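Local coordinates for protein Non-canonical purine NTP pyrophosphatase (Staphylococcus aureus, PDB 4BNQ) that probably hydrolyses non-canonical purine nucleoside triphosphates such as XTP, dITP and ITP to monophosphate and diphosphate, using magnesium and so cleaning the nucleotide pool, at residues T63-D68 and I119-P124; L71-L76 and N103-T108; E99-K104 and G137-G142. All coordinates share one frame; numbering follows the deposited sequence.

Interaction 1 of 3, residues T63-D68 and I119-P124; sequences TVIADD and ISMSGP
T63 meets M121 and G123 where strand 64-73 starts and strand 112-123 runs out; the short axes run 4.7 Å apart at 155°. Its CG2 touches M121 CE at 3.8 Å. The M121 chain leaves the backbone fully extended and bends at its third torsion (-111°), which brings CE against both T63 CG2 and I65 CG2. V64 pairs with S122 as a hydrogen-bonded pair, V64 N giving to S122 O at 2.8 Å and S122 N returning to V64 O at 3.0 Å. Next, I65 forms a non-hydrogen-bonded pair with M121: I65 CG2 lies 4.0 Å from M121 CE, and I65 CB lies 4.2 Å from I119 CG2. A66 and S120 again exchange two backbone bonds. At D67, I119 CD1 rests beside the carboxylate, 3.6 Å from OD2, while S69, K13 and R178 hold its oxygens, an arrangement consistent with D67 ordering the predicted substrate site next to D68, the predicted proton acceptor and magnesium ligand. Helix 177-191 covers the face bearing I65, M121 and I119, strand 3-6 lies alongside strand 64-73 and bonds to I65 through V5, and A66, S120 and S122 face helix 45-60, where S53 binds both serine hydroxyls.

Interaction 2 of 3, residues L71-L76 and N103-T108; sequences LEVFAL and NKLGNT
A75, L105 and V73 meet through methyl groups, and no flat side chain takes part in the contact; the one aromatic ring of the two segments, F74, is instead engaged in a cation-pi interaction with R112. L105 is the first residue to leave helical geometry after helix 94-104, and its two methyls reach the strand end together: CD1 is 4.0 Å from V73 CG1, in a tip-to-tip approach, and CD2 is 4.0 Å from A75 CB. The first torsion of V73 (-179°) sets CG1 opposite its own backbone nitrogen, pointing at this leucine. A75 CB is also met by T108 CG2 at 3.6 Å, the shortest approach here. L76 also packs on L105, its CD2 lying 4.3 Å from L105 CD2 and 4.4 Å from K104 CE, so that it touches the aliphatic part of the lysine. Both backbones turn at this place: L76 N bonds to V73 O at 2.8 Å, and G106 N to N103 O at 3.1 Å. The contact thus joins the end of strand 64-73 to the chain leaving helix 94-104; strand 79-80 pairs with V73 through E79, R112 of strand 112-123 bonds to F74, and L101 of the helix covers V73 and L76.

Interaction 3 of 3, residues E99-K104 and G137-G142; sequences EKLLNK and GEIADG
L102 and L101 of helix 94-104 set the helix against I139 and the chain that follows it, an alpha-on-beta packing at one end of the long antiparallel sheet of this Ham1-family fold. The two segments bury 173 Å² between them, and the nearest pair of CA atoms, those of L102 and D141, stays 7.4 Å apart, so the leucine side chains of the helix span the gap to side-chain and main-chain atoms of 137-142.

The apolar contacts come first. L102 CD2 lies 4.1 Å from I139 CG2, the two side chains passing obliquely across each other. L101, one residue earlier and turned toward the strand, brings CD2 to 4.4 Å from I139 CD1. I139 therefore serves two leucines with two different branches, CG2 for L102 and the CD1 end for L101. Its first torsion (-57°) leaves CG2 opposite the backbone nitrogen. I139 and L101 also both touch L71 and V73 of strand 64-73, which extends the small core between helix and sheet, and L101 lies close to Y151, a residue predicted to bind substrate.

A second kind of contact sets methyls against main chain. L102 CD1 approaches G142 CA at 4.2 Å, beyond the turn that follows the strand. In that turn D141 OD1 is hydrogen-bonded to Y144 OH, just beyond the segment. The shortest approach across the segments is again made by L102: the same CD2 methyl that meets I139 CG2 also rests 3.6 Å from A140 O.

In the fold
Interactions 2 and 3 lie side by side, their centres about 6 Å apart, and share helix 94-104; interaction 1 is about 31 Å from each, centre to centre, on the opposite side of the chain's centre. All three reach the same antiparallel sheet. Strand 64-73 runs from interaction 1 to interaction 2; strand 112-123 beside it serves interaction 1, and strand 126-139, one further across, serves interaction 3. Along the chain, interaction 2 is nested within the loop that interaction 1 closes, while interaction 3 crosses it. L101 packs on L71, V73 and L76, fusing interactions 2 and 3 into one small core. The long shared strands span the distance between this core and interaction 1.

Interaction 1 of 3, residues T63-D68 and I119-P124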
ATOM      1  N   THR A  63      23.020  -9.773  -6.461  1.00 33.53           N
ATOM      2  CA  THR A  63      21.857  -9.187  -5.813  1.00 32.77           C
ATOM      3  C   THR A  63      20.680 -10.185  -5.780  1.00 32.62           C
ATOM      4  O   THR A  63      20.379 -10.842  -6.780  1.00 28.85           O
ATOM      5  CB  THR A  63      21.412  -7.912  -6.535  1.00 36.05           C
ATOM      6  OG1 THR A  63      22.411  -6.905  -6.355  1.00 41.86           O
ATOM      7  CG2 THR A  63      20.085  -7.411  -5.966  1.00 36.00           C
ATOM      8  N   VAL A  64      20.037 -10.323  -4.620  1.00 26.66           N
ATOM      9  CA  VAL A  64      18.846 -11.165  -4.507  1.00 25.80           C
ATOM     10  C   VAL A  64      17.794 -10.486  -3.622  1.00 25.82           C
ATOM     11  O   VAL A  64      18.075  -9.484  -2.955  1.00 29.10           O
ATOM     12  CB  VAL A  64      19.168 -12.532  -3.872  1.00 27.09           C
ATOM     13  CG1 VAL A  64      20.455 -13.115  -4.447  1.00 27.37           C
ATOM     14  CG2 VAL A  64      19.274 -12.370  -2.381  1.00 21.46           C
ATOM     15  N   ILE A  65      16.581 -11.022  -3.618  1.00 21.59           N
ATOM     16  CA  ILE A  65      15.606 -10.606  -2.622  1.00 25.40           C
ATOM     17  C   ILE A  65      15.099 -11.796  -1.818  1.00 23.81           C
ATOM     18  O   ILE A  65      15.053 -12.924  -2.295  1.00 23.77           O
ATOM     19  CB  ILE A  65      14.396  -9.875  -3.228  1.00 25.29           C
ATOM     20  CG1 ILE A  65      13.604 -10.806  -4.147  1.00 24.14           C
ATOM     21  CG2 ILE A  65      14.841  -8.633  -3.970  1.00 26.33           C
ATOM     22  CD1 ILE A  65      12.295 -10.179  -4.673  1.00 23.89           C
ATOM     23  N   ALA A  66      14.680 -11.528  -0.597  1.00 22.94           N
ATOM     24  CA  ALA A  66      14.033 -12.550   0.188  1.00 24.77           C
ATOM     25  C   ALA A  66      12.747 -11.977   0.758  1.00 29.64           C
ATOM     26  O   ALA A  66      12.501 -10.767   0.673  1.00 29.30           O
ATOM     27  CB  ALA A  66      14.942 -13.046   1.287  1.00 22.41           C
ATOM     28  N   ASP A  67      11.936 -12.860   1.328  1.00 22.44           N
ATOM     29  CA  ASP A  67      10.598 -12.530   1.754  1.00 25.39           C
ATOM     30  C   ASP A  67      10.347 -13.237   3.087  1.00 28.24           C
ATOM     31  O   ASP A  67      10.574 -14.447   3.214  1.00 28.22           O
ATOM     32  CB  ASP A  67       9.621 -13.019   0.679  1.00 27.75           C
ATOM     33  CG  ASP A  67       8.145 -12.900   1.092  1.00 27.84           C
ATOM     34  OD1 ASP A  67       7.754 -13.336   2.197  1.00 28.68           O
ATOM     35  OD2 ASP A  67       7.357 -12.383   0.282  1.00 26.03           O
ATOM     36  N   ASP A  68       9.899 -12.490   4.087  1.00 26.94           N
ATOM     37  CA  ASP A  68       9.387 -13.129   5.289  1.00 27.96           C
ATOM     38  C   ASP A  68       8.043 -12.526   5.628  1.00 25.61           C
ATOM     39  O   ASP A  68       7.946 -11.330   5.904  1.00 28.25           O
ATOM     40  CB  ASP A  68      10.354 -13.011   6.463  1.00 25.65           C
ATOM     41  CG  ASP A  68      10.092 -14.064   7.525  1.00 31.72           C
ATOM     42  OD1 ASP A  68      10.428 -15.241   7.289  1.00 39.66           O
ATOM     43  OD2 ASP A  68       9.537 -13.737   8.595  1.00 31.87           O
ATOM     44  N   ILE A 119      10.014  -7.530   2.370  1.00 28.34           N
ATOM     45  CA  ILE A 119      10.946  -7.911   1.309  1.00 24.95           C
ATOM     46  C   ILE A 119      12.295  -7.275   1.628  1.00 28.72           C
ATOM     47  O   ILE A 119      12.358  -6.069   1.847  1.00 32.54           O
ATOM     48  CB  ILE A 119      10.473  -7.349  -0.043  1.00 28.20           C
ATOM     49  CG1 ILE A 119       9.123  -7.953  -0.441  1.00 29.82           C
ATOM     50  CG2 ILE A 119      11.490  -7.612  -1.155  1.00 23.97           C
ATOM     51  CD1 ILE A 119       9.165  -9.439  -0.795  1.00 24.80           C
ATOM     52  N   SER A 120      13.376  -8.051   1.666  1.00 26.25           N
ATOM     53  CA  SER A 120      14.694  -7.428   1.770  1.00 26.82           C
ATOM     54  C   SER A 120      15.542  -7.660   0.520  1.00 27.27           C
ATOM     55  O   SER A 120      15.570  -8.768  -0.021  1.00 31.01           O
ATOM     56  CB  SER A 120      15.445  -7.897   3.014  1.00 26.48           C
ATOM     57  OG  SER A 120      15.849  -9.233   2.864  1.00 31.49           O
ATOM     58  N   MET A 121      16.230  -6.618   0.066  1.00 25.47           N
ATOM     59  CA  MET A 121      17.133  -6.740  -1.077  1.00 27.65           C
ATOM     60  C   MET A 121      18.580  -6.679  -0.596  1.00 30.41           C
ATOM     61  O   MET A 121      18.951  -5.810   0.191  1.00 29.14           O
ATOM     62  CB  MET A 121      16.864  -5.627  -2.094  1.00 29.45           C
ATOM     63  CG  MET A 121      17.778  -5.652  -3.319  1.00 29.84           C
ATOM     64  SD  MET A 121      17.290  -4.442  -4.602  1.00 19.09           S
ATOM     65  CE  MET A 121      16.746  -5.628  -5.786  1.00 27.27           C
ATOM     66  N   SER A 122      19.397  -7.614  -1.060  1.00 28.26           N
ATOM     67  CA  SER A 122      20.789  -7.637  -0.665  1.00 28.46           C
ATOM     68  C   SER A 122      21.650  -7.932  -1.863  1.00 31.54           C
ATOM     69  O   SER A 122      21.202  -8.569  -2.824  1.00 31.66           O
ATOM     70  CB  SER A 122      21.025  -8.690   0.412  1.00 26.54           C
ATOM     71  OG  SER A 122      20.182  -8.432   1.513  1.00 27.35           O
ATOM     72  N   GLY A 123      22.888  -7.468  -1.799  1.00 31.68           N
ATOM     73  CA  GLY A 123      23.790  -7.561  -2.924  1.00 30.37           C
ATOM     74  C   GLY A 123      25.190  -7.147  -2.527  1.00 33.73           C
ATOM     75  O   GLY A 123      25.402  -6.544  -1.465  1.00 32.76           O
ATOM     76  N   PRO A 124      26.162  -7.473  -3.384  1.00 37.50           N
ATOM     77  CA  PRO A 124      27.582  -7.204  -3.117  1.00 40.70           C
ATOM     78  C   PRO A 124      27.954  -5.726  -3.206  1.00 38.04           C
ATOM     79  O   PRO A 124      29.039  -5.372  -2.777  1.00 42.79           O
ATOM     80  CB  PRO A 124      28.315  -8.019  -4.197  1.00 35.42           C
ATOM     81  CG  PRO A 124      27.301  -8.254  -5.270  1.00 41.37           C
ATOM     82  CD  PRO A 124      25.950  -8.254  -4.615  1.00 36.11           C
TER

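Interaction 2 of 3, residues L71-L76 and N103-T108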
ATOM      1  N   LEU A  71       0.885 -13.785   9.385  1.00 28.87           N
ATOM      2  CA  LEU A  71      -0.469 -13.371   9.683  1.00 27.44           C
ATOM      3  C   LEU A  71      -0.536 -12.978  11.148  1.00 28.87           C
ATOM      4  O   LEU A  71      -0.080 -13.722  12.019  1.00 31.27           O
ATOM      5  CB  LEU A  71      -1.395 -14.549   9.408  1.00 29.86           C
ATOM      6  CG  LEU A  71      -2.863 -14.461   9.781  1.00 32.87           C
ATOM      7  CD1 LEU A  71      -3.551 -13.368   8.983  1.00 32.75           C
ATOM      8  CD2 LEU A  71      -3.480 -15.808   9.469  1.00 31.28           C
ATOM      9  N   GLU A  72      -1.072 -11.797  11.417  1.00 27.66           N
ATOM     10  CA  GLU A  72      -1.210 -11.290  12.773  1.00 29.48           C
ATOM     11  C   GLU A  72      -2.698 -11.163  13.074  1.00 34.30           C
ATOM     12  O   GLU A  72      -3.400 -10.392  12.424  1.00 33.58           O
ATOM     13  CB  GLU A  72      -0.521  -9.922  12.909  1.00 29.16           C
ATOM     14  CG  GLU A  72       0.984  -9.965  12.657  1.00 34.01           C
ATOM     15  CD  GLU A  72       1.642  -8.595  12.732  1.00 37.76           C
ATOM     16  OE1 GLU A  72       0.921  -7.563  12.723  1.00 35.17           O
ATOM     17  OE2 GLU A  72       2.891  -8.545  12.795  1.00 41.36           O
ATOM     18  N   VAL A  73      -3.193 -11.938  14.032  1.00 30.39           N
ATOM     19  CA  VAL A  73      -4.622 -11.895  14.352  1.00 32.40           C
ATOM     20  C   VAL A  73      -4.895 -11.065  15.605  1.00 31.71           C
ATOM     21  O   VAL A  73      -4.426 -11.409  16.688  1.00 39.51           O
ATOM     22  CB  VAL A  73      -5.188 -13.308  14.589  1.00 36.99           C
ATOM     23  CG1 VAL A  73      -6.686 -13.230  14.909  1.00 33.88           C
ATOM     24  CG2 VAL A  73      -4.921 -14.200  13.383  1.00 31.81           C
ATOM     25  N   PHE A  74      -5.653  -9.989  15.457  1.00 33.57           N
ATOM     26  CA  PHE A  74      -5.930  -9.075  16.565  1.00 40.99           C
ATOM     27  C   PHE A  74      -6.272  -9.814  17.871  1.00 39.84           C
ATOM     28  O   PHE A  74      -5.547  -9.709  18.864  1.00 41.74           O
ATOM     29  CB  PHE A  74      -7.051  -8.096  16.172  1.00 41.80           C
ATOM     30  CG  PHE A  74      -7.288  -6.990  17.185  1.00 52.31           C
ATOM     31  CD1 PHE A  74      -7.887  -7.257  18.418  1.00 51.41           C
ATOM     32  CD2 PHE A  74      -6.924  -5.681  16.899  1.00 52.30           C
ATOM     33  CE1 PHE A  74      -8.096  -6.249  19.347  1.00 47.97           C
ATOM     34  CE2 PHE A  74      -7.139  -4.670  17.826  1.00 52.41           C
ATOM     35  CZ  PHE A  74      -7.726  -4.960  19.050  1.00 53.02           C
ATOM     36  N   ALA A  75      -7.348 -10.590  17.854  1.00 36.94           N
ATOM     37  CA  ALA A  75      -7.792 -11.306  19.054  1.00 38.51           C
ATOM     38  C   ALA A  75      -6.728 -12.193  19.709  1.00 40.90           C
ATOM     39  O   ALA A  75      -6.900 -12.613  20.846  1.00 43.03           O
ATOM     40  CB  ALA A  75      -9.055 -12.115  18.769  1.00 32.87           C
ATOM     41  N   LEU A  76      -5.639 -12.489  19.007  1.00 38.48           N
ATOM     42  CA  LEU A  76      -4.583 -13.299  19.602  1.00 34.65           C
ATOM     43  C   LEU A  76      -3.344 -12.460  19.832  1.00 38.09           C
ATOM     44  O   LEU A  76      -2.236 -12.995  19.864  1.00 39.23           O
ATOM     45  CB  LEU A  76      -4.241 -14.481  18.703  1.00 36.46           C
ATOM     46  CG  LEU A  76      -5.415 -15.318  18.190  1.00 35.27           C
ATOM     47  CD1 LEU A  76      -4.901 -16.453  17.325  1.00 35.15           C
ATOM     48  CD2 LEU A  76      -6.242 -15.867  19.344  1.00 39.34           C
ATOM     49  N   ASN A 103      -9.133 -23.373  15.452  1.00 35.77           N
ATOM     50  CA  ASN A 103      -9.496 -23.892  16.775  1.00 38.56           C
ATOM     51  C   ASN A 103      -9.327 -22.841  17.850  1.00 40.11           C
ATOM     52  O   ASN A 103     -10.212 -22.651  18.687  1.00 38.81           O
ATOM     53  CB  ASN A 103      -8.655 -25.117  17.150  1.00 39.84           C
ATOM     54  CG  ASN A 103      -9.083 -26.368  16.410  1.00 45.02           C
ATOM     55  OD1 ASN A 103     -10.192 -26.434  15.882  1.00 52.17           O
ATOM     56  ND2 ASN A 103      -8.207 -27.377  16.379  1.00 46.89           N
ATOM     57  N   LYS A 104      -8.194 -22.147  17.809  1.00 34.35           N
ATOM     58  CA  LYS A 104      -7.920 -21.090  18.775  1.00 34.35           C
ATOM     59  C   LYS A 104      -8.886 -19.909  18.702  1.00 38.54           C
ATOM     60  O   LYS A 104      -9.040 -19.185  19.673  1.00 33.75           O
ATOM     61  CB  LYS A 104      -6.471 -20.623  18.661  1.00 31.82           C
ATOM     62  CG  LYS A 104      -5.464 -21.656  19.127  1.00 39.62           C
ATOM     63  CD  LYS A 104      -4.221 -20.989  19.721  1.00 43.15           C
ATOM     64  CE  LYS A 104      -4.597 -19.783  20.577  1.00 40.78           C
ATOM     65  NZ  LYS A 104      -3.461 -19.255  21.390  1.00 54.92           N
ATOM     66  N   LEU A 105      -9.544 -19.722  17.560  1.00 41.10           N
ATOM     67  CA  LEU A 105     -10.544 -18.660  17.429  1.00 39.09           C
ATOM     68  C   LEU A 105     -12.002 -19.166  17.498  1.00 43.29           C
ATOM     69  O   LEU A 105     -12.938 -18.463  17.091  1.00 43.44           O
ATOM     70  CB  LEU A 105     -10.291 -17.857  16.145  1.00 42.06           C
ATOM     71  CG  LEU A 105      -9.118 -16.871  16.198  1.00 39.79           C
ATOM     72  CD1 LEU A 105      -8.466 -16.783  14.831  1.00 41.33           C
ATOM     73  CD2 LEU A 105      -9.533 -15.467  16.670  1.00 26.40           C
ATOM     74  N   GLY A 106     -12.185 -20.367  18.047  1.00 42.60           N
ATOM     75  CA  GLY A 106     -13.464 -21.072  18.053  1.00 45.75           C
ATOM     76  C   GLY A 106     -14.768 -20.286  18.115  1.00 52.42           C
ATOM     77  O   GLY A 106     -15.681 -20.496  17.302  1.00 52.38           O
ATOM     78  N   ASN A 107     -14.878 -19.385  19.081  1.00 51.55           N
ATOM     79  CA  ASN A 107     -16.100 -18.594  19.180  1.00 53.55           C
ATOM     80  C   ASN A 107     -15.900 -17.105  18.883  1.00 50.56           C
ATOM     81  O   ASN A 107     -16.858 -16.425  18.513  1.00 50.68           O
ATOM     82  CB  ASN A 107     -16.774 -18.812  20.540  1.00 52.43           C
ATOM     83  CG  ASN A 107     -17.111 -20.276  20.791  1.00 56.77           C
ATOM     84  OD1 ASN A 107     -18.053 -20.822  20.192  1.00 54.04           O
ATOM     85  ND2 ASN A 107     -16.337 -20.924  21.671  1.00 42.07           N
ATOM     86  N   THR A 108     -14.660 -16.626  19.033  1.00 47.36           N
ATOM     87  CA  THR A 108     -14.296 -15.208  18.888  1.00 45.91           C
ATOM     88  C   THR A 108     -15.058 -14.451  17.778  1.00 43.01           C
ATOM     89  O   THR A 108     -15.181 -14.945  16.656  1.00 40.46           O
ATOM     90  CB  THR A 108     -12.782 -15.067  18.650  1.00 45.24           C
ATOM     91  OG1 THR A 108     -12.070 -15.901  19.574  1.00 40.92           O
ATOM     92  CG2 THR A 108     -12.344 -13.626  18.818  1.00 45.18           C
TER

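Interaction 3 of 3, residues E99-K104 and G137-G142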
ATOM      1  N   GLU A  99      -5.845 -25.254  10.832  1.00 38.84           N
ATOM      2  CA  GLU A  99      -6.712 -25.912  11.818  1.00 35.91           C
ATOM      3  C   GLU A  99      -6.442 -25.400  13.214  1.00 33.44           C
ATOM      4  O   GLU A  99      -7.373 -25.084  13.956  1.00 34.45           O
ATOM      5  CB  GLU A  99      -6.580 -27.435  11.753  1.00 36.94           C
ATOM      6  CG  GLU A  99      -7.104 -28.038  10.447  1.00 38.39           C
ATOM      7  CD  GLU A  99      -8.516 -27.574  10.107  1.00 51.00           C
ATOM      8  OE1 GLU A  99      -9.328 -27.351  11.035  1.00 54.46           O
ATOM      9  OE2 GLU A  99      -8.835 -27.430   8.903  1.00 59.03           O
ATOM     10  N   LYS A 100      -5.165 -25.266  13.554  1.00 33.45           N
ATOM     11  CA  LYS A 100      -4.804 -24.683  14.843  1.00 36.64           C
ATOM     12  C   LYS A 100      -5.358 -23.271  15.019  1.00 34.28           C
ATOM     13  O   LYS A 100      -6.048 -22.987  15.997  1.00 37.12           O
ATOM     14  CB  LYS A 100      -3.296 -24.655  15.037  1.00 32.74           C
ATOM     15  CG  LYS A 100      -2.914 -24.102  16.397  1.00 32.91           C
ATOM     16  CD  LYS A 100      -1.403 -24.144  16.592  1.00 35.81           C
ATOM     17  CE  LYS A 100      -1.001 -23.514  17.910  1.00 33.35           C
ATOM     18  NZ  LYS A 100       0.467 -23.611  18.085  1.00 43.95           N
ATOM     19  N   LEU A 101      -5.065 -22.393  14.067  1.00 35.73           N
ATOM     20  CA  LEU A 101      -5.572 -21.028  14.129  1.00 33.12           C
ATOM     21  C   LEU A 101      -7.092 -20.997  14.247  1.00 31.94           C
ATOM     22  O   LEU A 101      -7.627 -20.276  15.075  1.00 30.29           O
ATOM     23  CB  LEU A 101      -5.117 -20.231  12.915  1.00 28.58           C
ATOM     24  CG  LEU A 101      -5.570 -18.772  12.941  1.00 30.85           C
ATOM     25  CD1 LEU A 101      -5.174 -18.122  14.241  1.00 33.70           C
ATOM     26  CD2 LEU A 101      -4.910 -18.046  11.804  1.00 38.70           C
ATOM     27  N   LEU A 102      -7.788 -21.789  13.437  1.00 29.14           N
ATOM     28  CA  LEU A 102      -9.245 -21.834  13.544  1.00 33.77           C
ATOM     29  C   LEU A 102      -9.720 -22.290  14.935  1.00 36.90           C
ATOM     30  O   LEU A 102     -10.603 -21.655  15.527  1.00 34.98           O
ATOM     31  CB  LEU A 102      -9.855 -22.692  12.435  1.00 32.59           C
ATOM     32  CG  LEU A 102      -9.818 -22.041  11.055  1.00 31.92           C
ATOM     33  CD1 LEU A 102     -10.379 -22.975   9.991  1.00 29.62           C
ATOM     34  CD2 LEU A 102     -10.613 -20.751  11.106  1.00 31.25           C
ATOM     35  N   ASN A 103      -9.133 -23.373  15.452  1.00 35.77           N
ATOM     36  CA  ASN A 103      -9.496 -23.892  16.775  1.00 38.56           C
ATOM     37  C   ASN A 103      -9.327 -22.841  17.850  1.00 40.11           C
ATOM     38  O   ASN A 103     -10.212 -22.651  18.687  1.00 38.81           O
ATOM     39  CB  ASN A 103      -8.655 -25.117  17.150  1.00 39.84           C
ATOM     40  CG  ASN A 103      -9.083 -26.368  16.410  1.00 45.02           C
ATOM     41  OD1 ASN A 103     -10.192 -26.434  15.882  1.00 52.17           O
ATOM     42  ND2 ASN A 103      -8.207 -27.377  16.379  1.00 46.89           N
ATOM     43  N   LYS A 104      -8.194 -22.147  17.809  1.00 34.35           N
ATOM     44  CA  LYS A 104      -7.920 -21.090  18.775  1.00 34.35           C
ATOM     45  C   LYS A 104      -8.886 -19.909  18.702  1.00 38.54           C
ATOM     46  O   LYS A 104      -9.040 -19.185  19.673  1.00 33.75           O
ATOM     47  CB  LYS A 104      -6.471 -20.623  18.661  1.00 31.82           C
ATOM     48  CG  LYS A 104      -5.464 -21.656  19.127  1.00 39.62           C
ATOM     49  CD  LYS A 104      -4.221 -20.989  19.721  1.00 43.15           C
ATOM     50  CE  LYS A 104      -4.597 -19.783  20.577  1.00 40.78           C
ATOM     51  NZ  LYS A 104      -3.461 -19.255  21.390  1.00 54.92           N
ATOM     52  N   GLY A 137      -7.858  -7.812   6.701  1.00 29.58           N
ATOM     53  CA  GLY A 137      -8.962  -8.721   6.470  1.00 27.84           C
ATOM     54  C   GLY A 137      -9.474  -9.293   7.782  1.00 30.01           C
ATOM     55  O   GLY A 137      -9.213  -8.751   8.864  1.00 26.86           O
ATOM     56  N   GLU A 138     -10.201 -10.400   7.680  1.00 27.55           N
ATOM     57  CA  GLU A 138     -10.802 -11.045   8.829  1.00 31.02           C
ATOM     58  C   GLU A 138     -10.548 -12.504   8.639  1.00 30.56           C
ATOM     59  O   GLU A 138     -10.364 -12.951   7.501  1.00 28.00           O
ATOM     60  CB  GLU A 138     -12.313 -10.792   8.856  1.00 32.72           C
ATOM     61  CG  GLU A 138     -12.686  -9.329   9.063  1.00 38.74           C
ATOM     62  CD  GLU A 138     -14.190  -9.085   9.046  1.00 49.06           C
ATOM     63  OE1 GLU A 138     -14.895  -9.756   8.257  1.00 47.66           O
ATOM     64  OE2 GLU A 138     -14.667  -8.216   9.815  1.00 56.35           O
ATOM     65  N   ILE A 139     -10.534 -13.254   9.737  1.00 30.26           N
ATOM     66  CA  ILE A 139     -10.367 -14.690   9.629  1.00 27.00           C
ATOM     67  C   ILE A 139     -11.761 -15.263   9.443  1.00 28.61           C
ATOM     68  O   ILE A 139     -12.649 -15.011  10.259  1.00 26.34           O
ATOM     69  CB  ILE A 139      -9.716 -15.288  10.882  1.00 26.71           C
ATOM     70  CG1 ILE A 139      -8.359 -14.626  11.142  1.00 26.16           C
ATOM     71  CG2 ILE A 139      -9.600 -16.819  10.759  1.00 26.30           C
ATOM     72  CD1 ILE A 139      -7.349 -14.811  10.021  1.00 30.46           C
ATOM     73  N   ALA A 140     -11.968 -16.020   8.367  1.00 25.29           N
ATOM     74  CA  ALA A 140     -13.292 -16.591   8.103  1.00 26.42           C
ATOM     75  C   ALA A 140     -13.592 -17.736   9.062  1.00 28.05           C
ATOM     76  O   ALA A 140     -12.761 -18.098   9.907  1.00 25.27           O
ATOM     77  CB  ALA A 140     -13.396 -17.065   6.671  1.00 26.76           C
ATOM     78  N   ASP A 141     -14.774 -18.318   8.913  1.00 29.78           N
ATOM     79  CA  ASP A 141     -15.168 -19.426   9.779  1.00 33.32           C
ATOM     80  C   ASP A 141     -14.787 -20.779   9.172  1.00 31.60           C
ATOM     81  O   ASP A 141     -15.217 -21.822   9.645  1.00 36.53           O
ATOM     82  CB  ASP A 141     -16.674 -19.379  10.066  1.00 31.15           C
ATOM     83  CG  ASP A 141     -17.506 -19.527   8.818  1.00 29.73           C
ATOM     84  OD1 ASP A 141     -16.930 -19.596   7.717  1.00 32.93           O
ATOM     85  OD2 ASP A 141     -18.750 -19.569   8.920  1.00 38.13           O
ATOM     86  N   GLY A 142     -13.971 -20.766   8.125  1.00 30.90           N
ATOM     87  CA  GLY A 142     -13.618 -22.012   7.463  1.00 26.99           C
ATOM     88  C   GLY A 142     -12.805 -21.753   6.217  1.00 27.25           C
ATOM     89  O   GLY A 142     -12.423 -20.609   5.953  1.00 26.81           O
TER